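Local coordinates for protein sugar-binding transcriptional regulator, LacI family (Enterococcus faecalis, PDB 3CS3) that probably acts as a sugar-responsive, DNA-binding transcription regulator of the LacI family, with a sugar-binding domain of the periplasmic binding protein type, at residues T107-Q112 with R208-D213; V139-L144 with Y151-G156. One frame throughout, in Å; residues are numbered along the deposited sequence.

Interaction 1: residues T107-Q112 with R208-D213; sequences TQAIEQ and RIIGFD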
loop_
_atom_site.group_PDB
_atom_site.type_symbol
_atom_site.label_atom_id
_atom_site.label_comp_id
_atom_site.label_asym_id
_atom_site.label_seq_id
_atom_site.Cartn_x
_atom_site.Cartn_y
_atom_site.Cartn_z
ATOM N N THR A 107 6.257 -7.443 24.642
ATOM C CA THR A 107 6.739 -8.437 25.613
ATOM C C THR A 107 7.257 -9.686 24.910
ATOM O O THR A 107 8.318 -10.197 25.254
ATOM C CB THR A 107 5.643 -8.840 26.636
ATOM O OG1 THR A 107 5.270 -7.699 27.412
ATOM C CG2 THR A 107 6.124 -9.926 27.587
ATOM N N GLN A 108 6.515 -10.155 23.912
ATOM C CA GLN A 108 6.916 -11.330 23.144
ATOM C C GLN A 108 8.185 -11.109 22.317
ATOM O O GLN A 108 8.981 -12.029 22.146
ATOM C CB GLN A 108 5.763 -11.814 22.268
ATOM C CG GLN A 108 4.711 -12.616 23.037
ATOM C CD GLN A 108 3.445 -12.862 22.231
ATOM O OE1 GLN A 108 3.110 -14.006 21.913
ATOM N NE2 GLN A 108 2.739 -11.789 21.893
ATOM N N ALA A 109 8.380 -9.887 21.824
ATOM C CA ALA A 109 9.581 -9.561 21.055
ATOM C C ALA A 109 10.788 -9.386 21.954
ATOM O O ALA A 109 11.864 -9.902 21.665
ATOM C CB ALA A 109 9.370 -8.316 20.239
ATOM N N ILE A 110 10.597 -8.661 23.049
ATOM C CA ILE A 110 11.690 -8.320 23.944
ATOM C C ILE A 110 12.150 -9.528 24.789
ATOM O O ILE A 110 13.289 -9.565 25.263
ATOM C CB ILE A 110 11.332 -7.069 24.794
ATOM C CG1 ILE A 110 12.535 -6.139 24.925
ATOM C CG2 ILE A 110 10.720 -7.441 26.124
ATOM C CD1 ILE A 110 12.756 -5.257 23.704
ATOM N N GLU A 111 11.265 -10.518 24.922
ATOM C CA GLU A 111 11.547 -11.799 25.562
ATOM C C GLU A 111 12.597 -12.575 24.784
ATOM O O GLU A 111 13.372 -13.328 25.367
ATOM C CB GLU A 111 10.271 -12.631 25.603
ATOM C CG GLU A 111 10.207 -13.707 26.654
ATOM C CD GLU A 111 8.821 -14.325 26.745
ATOM O OE1 GLU A 111 8.408 -15.010 25.781
ATOM O OE2 GLU A 111 8.144 -14.126 27.779
ATOM N N GLN A 112 12.605 -12.390 23.466
ATOM C CA GLN A 112 13.534 -13.084 22.591
ATOM C C GLN A 112 14.946 -12.537 22.737
ATOM O O GLN A 112 15.919 -13.291 22.613
ATOM C CB GLN A 112 13.083 -12.976 21.133
ATOM C CG GLN A 112 11.684 -13.497 20.864
ATOM C CD GLN A 112 11.586 -14.994 21.023
ATOM O OE1 GLN A 112 12.435 -15.735 20.534
ATOM N NE2 GLN A 112 10.546 -15.450 21.712
ATOM N N ARG A 208 21.128 -8.258 14.300
ATOM C CA ARG A 208 19.957 -9.089 14.558
ATOM C C ARG A 208 18.726 -8.217 14.790
ATOM O O ARG A 208 18.768 -7.277 15.585
ATOM C CB ARG A 208 20.204 -10.002 15.758
ATOM C CG ARG A 208 21.450 -10.865 15.648
ATOM C CD ARG A 208 21.545 -11.856 16.805
ATOM N NE ARG A 208 21.901 -11.217 18.073
ATOM C CZ ARG A 208 22.110 -11.868 19.215
ATOM N NH1 ARG A 208 22.002 -13.188 19.265
ATOM N NH2 ARG A 208 22.427 -11.197 20.313
ATOM N N ILE A 209 17.633 -8.531 14.094
ATOM C CA ILE A 209 16.449 -7.671 14.098
ATOM C C ILE A 209 15.130 -8.420 14.336
ATOM O O ILE A 209 14.953 -9.548 13.884
ATOM C CB ILE A 209 16.404 -6.766 12.817
ATOM C CG1 ILE A 209 15.364 -5.645 12.946
ATOM C CG2 ILE A 209 16.191 -7.591 11.553
ATOM C CD1 ILE A 209 15.705 -4.397 12.144
ATOM N N ILE A 210 14.236 -7.802 15.109
ATOM C CA ILE A 210 12.839 -8.242 15.218
ATOM C C ILE A 210 11.930 -7.049 14.921
ATOM O O ILE A 210 12.142 -5.955 15.450
ATOM C CB ILE A 210 12.494 -8.849 16.605
ATOM C CG1 ILE A 210 13.417 -10.027 16.928
ATOM C CG2 ILE A 210 11.029 -9.321 16.646
ATOM C CD1 ILE A 210 13.124 -10.716 18.247
ATOM N N GLY A 211 10.942 -7.259 14.052
ATOM C CA GLY A 211 9.971 -6.224 13.704
ATOM C C GLY A 211 8.613 -6.437 14.357
ATOM O O GLY A 211 8.501 -7.103 15.385
ATOM N N PHE A 212 7.581 -5.873 13.736
ATOM C CA PHE A 212 6.216 -5.871 14.256
ATOM C C PHE A 212 5.349 -5.576 13.039
ATOM O O PHE A 212 5.724 -4.723 12.230
ATOM C CB PHE A 212 6.070 -4.739 15.283
ATOM C CG PHE A 212 4.979 -4.943 16.317
ATOM C CD1 PHE A 212 5.308 -5.091 17.665
ATOM C CD2 PHE A 212 3.629 -4.935 15.961
ATOM C CE1 PHE A 212 4.307 -5.259 18.645
ATOM C CE2 PHE A 212 2.619 -5.109 16.929
ATOM C CZ PHE A 212 2.963 -5.265 18.272
ATOM N N ASP A 213 4.231 -6.302 12.908
ATOM C CA ASP A 213 3.191 -6.162 11.839
ATOM C C ASP A 213 3.010 -7.376 10.937
ATOM O O ASP A 213 1.912 -7.597 10.435
ATOM C CB ASP A 213 3.319 -4.901 10.956
ATOM C CG ASP A 213 2.936 -3.631 11.687
ATOM O OD1 ASP A 213 2.344 -3.723 12.782
ATOM O OD2 ASP A 213 3.254 -2.541 11.173
#

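Interaction 2: residues V139-L144 with Y151-G156; sequences VSTREL and YEIIQG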
loop_
_atom_site.group_PDB
_atom_site.type_symbol
_atom_site.label_atom_id
_atom_site.label_comp_id
_atom_site.label_asym_id
_atom_site.label_seq_id
_atom_site.Cartn_x
_atom_site.Cartn_y
_atom_site.Cartn_z
ATOM N N VAL A 139 6.715 -1.046 27.768
ATOM C CA VAL A 139 6.845 -2.459 28.086
ATOM C C VAL A 139 8.254 -2.983 27.773
ATOM O O VAL A 139 8.802 -3.791 28.533
ATOM C CB VAL A 139 5.705 -3.266 27.405
ATOM C CG1 VAL A 139 6.127 -4.682 27.046
ATOM C CG2 VAL A 139 4.499 -3.283 28.314
ATOM N N SER A 140 8.832 -2.498 26.670
ATOM C CA SER A 140 10.183 -2.871 26.249
ATOM C C SER A 140 11.225 -2.435 27.271
ATOM O O SER A 140 12.025 -3.255 27.714
ATOM C CB SER A 140 10.524 -2.259 24.888
ATOM O OG SER A 140 9.637 -2.711 23.889
ATOM N N THR A 141 11.191 -1.151 27.640
ATOM C CA THR A 141 12.123 -0.571 28.610
ATOM C C THR A 141 11.990 -1.201 30.002
ATOM O O THR A 141 13.002 -1.467 30.647
ATOM C CB THR A 141 11.966 0.959 28.719
ATOM O OG1 THR A 141 10.623 1.277 29.099
ATOM C CG2 THR A 141 12.284 1.632 27.389
ATOM N N ARG A 142 10.754 -1.451 30.440
ATOM C CA ARG A 142 10.481 -2.129 31.716
ATOM C C ARG A 142 11.112 -3.525 31.796
ATOM O O ARG A 142 11.758 -3.862 32.794
ATOM C CB ARG A 142 8.972 -2.213 31.977
ATOM C CG ARG A 142 8.564 -3.055 33.188
ATOM C CD ARG A 142 7.049 -3.222 33.291
ATOM N NE ARG A 142 6.513 -4.210 32.350
ATOM C CZ ARG A 142 5.214 -4.456 32.164
ATOM N NH1 ARG A 142 4.835 -5.375 31.286
ATOM N NH2 ARG A 142 4.289 -3.787 32.844
ATOM N N GLU A 143 10.939 -4.323 30.743
ATOM C CA GLU A 143 11.479 -5.684 30.724
ATOM C C GLU A 143 12.995 -5.726 30.548
ATOM O O GLU A 143 13.651 -6.619 31.081
ATOM C CB GLU A 143 10.800 -6.536 29.653
ATOM C CG GLU A 143 9.319 -6.820 29.897
ATOM C CD GLU A 143 9.064 -7.718 31.098
ATOM O OE1 GLU A 143 9.820 -8.695 31.299
ATOM O OE2 GLU A 143 8.093 -7.450 31.834
ATOM N N LEU A 144 13.545 -4.770 29.804
ATOM C CA LEU A 144 14.994 -4.694 29.616
ATOM C C LEU A 144 15.696 -4.294 30.912
ATOM O O LEU A 144 16.740 -4.851 31.250
ATOM C CB LEU A 144 15.364 -3.751 28.463
ATOM C CG LEU A 144 15.052 -4.267 27.050
ATOM C CD1 LEU A 144 15.298 -3.190 26.017
ATOM C CD2 LEU A 144 15.802 -5.548 26.685
ATOM N N TYR A 151 19.760 -0.301 26.891
ATOM C CA TYR A 151 19.053 0.039 25.674
ATOM C C TYR A 151 19.325 1.467 25.213
ATOM O O TYR A 151 19.678 2.335 26.009
ATOM C CB TYR A 151 17.537 -0.213 25.817
ATOM C CG TYR A 151 16.802 0.645 26.841
ATOM C CD1 TYR A 151 16.412 0.116 28.071
ATOM C CD2 TYR A 151 16.474 1.976 26.567
ATOM C CE1 TYR A 151 15.723 0.892 29.004
ATOM C CE2 TYR A 151 15.803 2.760 27.495
ATOM C CZ TYR A 151 15.433 2.216 28.710
ATOM O OH TYR A 151 14.753 2.998 29.616
ATOM N N GLU A 152 19.153 1.687 23.914
ATOM C CA GLU A 152 19.105 3.022 23.341
ATOM C C GLU A 152 17.819 3.136 22.524
ATOM O O GLU A 152 17.475 2.225 21.772
ATOM C CB GLU A 152 20.338 3.282 22.469
ATOM C CG GLU A 152 20.435 4.717 21.956
ATOM C CD GLU A 152 21.829 5.101 21.491
ATOM O OE1 GLU A 152 22.526 4.268 20.867
ATOM O OE2 GLU A 152 22.224 6.257 21.746
ATOM N N ILE A 153 17.113 4.250 22.692
ATOM C CA ILE A 153 15.888 4.539 21.953
ATOM C C ILE A 153 16.228 5.426 20.762
ATOM O O ILE A 153 16.771 6.520 20.927
ATOM C CB ILE A 153 14.835 5.247 22.853
ATOM C CG1 ILE A 153 14.402 4.324 23.995
ATOM C CG2 ILE A 153 13.624 5.710 22.030
ATOM C CD1 ILE A 153 13.648 5.021 25.105
ATOM N N ILE A 154 15.916 4.943 19.560
ATOM C CA ILE A 154 16.158 5.703 18.337
ATOM C C ILE A 154 14.832 6.066 17.695
ATOM O O ILE A 154 14.029 5.193 17.372
ATOM C CB ILE A 154 17.065 4.932 17.361
ATOM C CG1 ILE A 154 18.429 4.701 18.008
ATOM C CG2 ILE A 154 17.241 5.696 16.048
ATOM C CD1 ILE A 154 19.049 3.420 17.621
ATOM N N GLN A 155 14.616 7.370 17.533
ATOM C CA GLN A 155 13.365 7.924 17.029
ATOM C C GLN A 155 13.198 7.695 15.527
ATOM O O GLN A 155 14.101 7.988 14.740
ATOM C CB GLN A 155 13.297 9.422 17.346
ATOM C CG GLN A 155 11.903 10.041 17.253
ATOM C CD GLN A 155 10.964 9.581 18.362
ATOM O OE1 GLN A 155 11.329 9.545 19.541
ATOM N NE2 GLN A 155 9.742 9.240 17.984
ATOM N N GLY A 156 12.043 7.148 15.155
ATOM C CA GLY A 156 11.629 7.001 13.758
ATOM C C GLY A 156 10.203 7.496 13.630
ATOM O O GLY A 156 9.696 8.157 14.535
#

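Interaction 1: residues T107-Q112 with R208-D213
The carbonyl oxygen of Ala109 lies where the helix 107-112 meets Ile210. Within the helix, Ala109 O accepts the backbone N-H of Gln112 at 3.2 Å, a bond spanning three residues. From the strand, the terminal methyl CD1 of Ile210 approaches the same Ala109 O to 3.7 Å. This second approach is packing, not a hydrogen bond.

Ile210 carries the strand side of the contact with two branches. CG1 lies anti to its own carbonyl carbon (chi1 -57°), and the chain runs on extended to CD1. That brings Ile210 CD1 within 3.7 Å of Gln112 CB. The shorter branch, Ile210 CG2, lies 4.1 Å from Ala109 CB. Ala109 and Gln112 sit about one helical turn apart, so the isoleucine bridges the two. Gln112 crosses the Ile210 side chain at about a right angle. It offers only its CB and CG to the isoleucine. The chain bends at chi2 (-68°) and takes its amide away from the strand; the Gln112 side chain also touches Ser269.

The small CB of Ala109 lets the backbones come close, with Ala109 CA and Ile210 CA 6.8 Å apart. No hydrogen bond links the two segments, and only 128 Å² is buried between them. Just past the strand, Asp213 OD1 bonds to Tyr230 OH and to a glycerol, probably from the crystallisation liquor; this would be consistent with a place near the sugar-binding cleft of the family. Strand 207-210 is an outer strand of a four-stranded parallel sheet, and its Ile210 backbone pairs with Val181 and Ala183. Helix 102-115 lies over that edge, where Ala109 also touches Phe182 of strand 179-183 and Ile228 of strand 227-229.

Interaction 2: residues V139-L144 with Y151-G156
Thr141 lays its methyl over one face of the Tyr151 ring. CG2 of Thr141 stands 3.9 Å from the centroid of that ring and 27° off its normal, a CH-pi contact. The methyl is offset toward the phenol end, where Thr141 CG2 comes to 3.5 Å from Tyr151 CZ.

The threonine conformation explains this. OG1 of Thr141 sits between the backbone N and the carbonyl carbon (chi1 58°) and bonds back to Leu137 O one turn earlier. With the hydroxyl turned into its own helix, CG2 lies anti to the carbonyl carbon and is left to meet the tyrosine. Thr141 CB adds to the packing, 3.6 Å from Tyr151 OH.

Tyr151 also takes the crowded position, with CG between its backbone N and carbonyl carbon (chi1 65°). From there the ring reaches across to the helix. Leu144 supports its base. CD1 of Leu144 touches Tyr151 CB at 3.7 Å, and CB of Leu144 comes to 4.0 Å from Tyr151 CD1, oblique to the ring. Two residues along the strand, Ile153 brings CD1 to 4.3 Å from Thr141 CG2, a lighter touch.

Helix 139-144 and strand 151-155 run nearly antiparallel, 10.2 Å apart at their axes. They are consecutive elements of a beta-alpha-beta unit that starts with strand 121-125. Leu144 also rests on Val121 of that first strand. No hydrogen bond crosses the contact. Its chemistry is apolar and aromatic, so the helix is held to this strand by side-chain packing, while the threonine hydroxyl is satisfied inside the helix.

Interactions 1 and 2 have centres 12 Å apart and lie on the same side of the chain's centre. Along the chain, both segments of interaction 2 fall between those of interaction 1. Each contact packs a helix on an outer strand of the same four-stranded parallel sheet: strand 207-210 at one edge, strand 151-155 at the other. Helices 102-115 and 131-146 also touch directly. Ile110 fits against Ser140, Glu143 and Leu144, with Ile110 CG1 3.8 Å from Leu144 CD2. The two contacts thus belong to one continuous helix layer on one sheet, within a domain of the periplasmic binding protein type.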